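Local coordinates for protein thiosulfate sulfurtransferase (Pseudomonas aeruginosa, PDB 1YT8) that probably transfers sulfur from thiosulfate to cyanide, as a sulfurtransferase built from repeated rhodanese-like domains, at residues Ala44-Pro47 against Leu48-Glu52. Sequence-based numbering, arbitrary orientation.
Sequences ANLP and LSRLE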
loop_
_atom_site.group_PDB
_atom_site.type_symbol
_atom_site.label_atom_id
_atom_site.label_comp_id
_atom_site.label_asym_id
_atom_site.label_seq_id
_atom_site.Cartn_x
_atom_site.Cartn_y
_atom_site.Cartn_z
ATOM N N ALA A 44 2.160 2.071 -11.179
ATOM C CA ALA A 44 1.508 2.267 -9.896
ATOM C C ALA A 44 0.024 2.407 -10.180
ATOM O O ALA A 44 -0.363 3.027 -11.170
ATOM C CB ALA A 44 2.037 3.530 -9.220
ATOM N N ASN A 45 -0.813 1.830 -9.324
ATOM C CA ASN A 45 -2.248 1.919 -9.538
ATOM C C ASN A 45 -2.864 3.099 -8.797
ATOM O O ASN A 45 -2.819 3.167 -7.572
ATOM C CB ASN A 45 -2.928 0.614 -9.106
ATOM C CG ASN A 45 -4.427 0.613 -9.370
ATOM O OD1 ASN A 45 -4.894 1.098 -10.404
ATOM N ND2 ASN A 45 -5.186 0.041 -8.447
ATOM N N LEU A 46 -3.411 4.042 -9.552
ATOM C CA LEU A 46 -4.090 5.187 -8.964
ATOM C C LEU A 46 -5.379 5.348 -9.756
ATOM O O LEU A 46 -5.444 6.097 -10.730
ATOM C CB LEU A 46 -3.240 6.461 -9.040
ATOM C CG LEU A 46 -3.937 7.714 -8.480
ATOM C CD1 LEU A 46 -4.625 7.389 -7.162
ATOM C CD2 LEU A 46 -2.923 8.843 -8.301
ATOM N N PRO A 47 -6.420 4.611 -9.353
ATOM C CA PRO A 47 -7.731 4.644 -10.006
ATOM C C PRO A 47 -8.251 6.056 -10.235
ATOM O O PRO A 47 -8.199 6.901 -9.338
ATOM C CB PRO A 47 -8.611 3.862 -9.037
ATOM C CG PRO A 47 -7.645 2.856 -8.450
ATOM C CD PRO A 47 -6.445 3.728 -8.172
ATOM N N LEU A 48 -8.741 6.308 -11.443
ATOM C CA LEU A 48 -9.299 7.609 -11.779
ATOM C C LEU A 48 -10.275 8.007 -10.671
ATOM O O LEU A 48 -10.360 9.173 -10.295
ATOM C CB LEU A 48 -10.044 7.536 -13.117
ATOM C CG LEU A 48 -10.755 8.814 -13.578
ATOM C CD1 LEU A 48 -9.733 9.872 -13.970
ATOM C CD2 LEU A 48 -11.659 8.486 -14.759
ATOM N N SER A 49 -10.994 7.021 -10.145
ATOM C CA SER A 49 -11.973 7.256 -9.081
ATOM C C SER A 49 -11.454 8.028 -7.869
ATOM O O SER A 49 -12.213 8.774 -7.240
ATOM C CB SER A 49 -12.570 5.926 -8.614
ATOM O OG SER A 49 -13.373 5.349 -9.623
ATOM N N ARG A 50 -10.180 7.850 -7.526
ATOM C CA ARG A 50 -9.608 8.556 -6.381
ATOM C C ARG A 50 -8.317 9.311 -6.707
ATOM O O ARG A 50 -7.511 9.607 -5.821
ATOM C CB ARG A 50 -9.374 7.584 -5.212
ATOM C CG ARG A 50 -8.493 6.370 -5.512
ATOM C CD ARG A 50 -8.253 5.576 -4.223
ATOM N NE ARG A 50 -7.418 4.384 -4.400
ATOM C CZ ARG A 50 -7.852 3.210 -4.855
ATOM N NH1 ARG A 50 -9.125 3.045 -5.195
ATOM N NH2 ARG A 50 -7.014 2.185 -4.952
ATOM N N LEU A 51 -8.141 9.631 -7.983
ATOM C CA LEU A 51 -6.963 10.349 -8.462
ATOM C C LEU A 51 -6.638 11.610 -7.655
ATOM O O LEU A 51 -5.518 11.775 -7.174
ATOM C CB LEU A 51 -7.157 10.721 -9.938
ATOM C CG LEU A 51 -6.057 11.523 -10.648
ATOM C CD1 LEU A 51 -4.798 10.688 -10.753
ATOM C CD2 LEU A 51 -6.530 11.926 -12.035
ATOM N N GLU A 52 -7.618 12.493 -7.497
ATOM C CA GLU A 52 -7.406 13.744 -6.771
ATOM C C GLU A 52 -7.052 13.600 -5.294
ATOM O O GLU A 52 -6.420 14.483 -4.721
ATOM C CB GLU A 52 -8.639 14.646 -6.899
ATOM C CG GLU A 52 -8.974 15.032 -8.331
ATOM C CD GLU A 52 -10.027 14.138 -8.956
ATOM O OE1 GLU A 52 -10.065 12.928 -8.638
ATOM O OE2 GLU A 52 -10.812 14.650 -9.783
#
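Pro-47 and Arg-50 meet round the turn that leads from edge strand 44-45 of a parallel rhodanese-like sheet into helix 51-58. The backbone of this turn is held by one hydrogen bond across it. Arg-50 N donates to Pro-47 O at 2.8 Å, with an N-H...O angle of 151°. Next to it, Leu-51 N bonds to Leu-48 O at 3.2 Å. Ser-49 OG is hydrogen-bonded to Glu-31 OE2, outside the turn.

The proline ring packs against the Arg-50 guanidinium. Pro-47 CG lies over one face, 3.3 Å above the plane and shifted toward the rim. Arg-50 CG stands between the backbone N and the carbonyl carbon (chi1 56°), and the chain then runs extended to NE, which brings the flat group back against Pro-47 CG and CD. Arg-50 CZ lies 3.6 Å from Pro-47 CD.

Apolar contact joins Leu-46, just after the strand, to Leu-51. The Leu-46 and Leu-51 side chains cross at about a right angle. Leu-46 also touches Ile-55 of the helix, while Leu-48 packs on helix 75-85. The Leu-46 methyl CD2 meets Leu-51 CD1 at 3.6 Å.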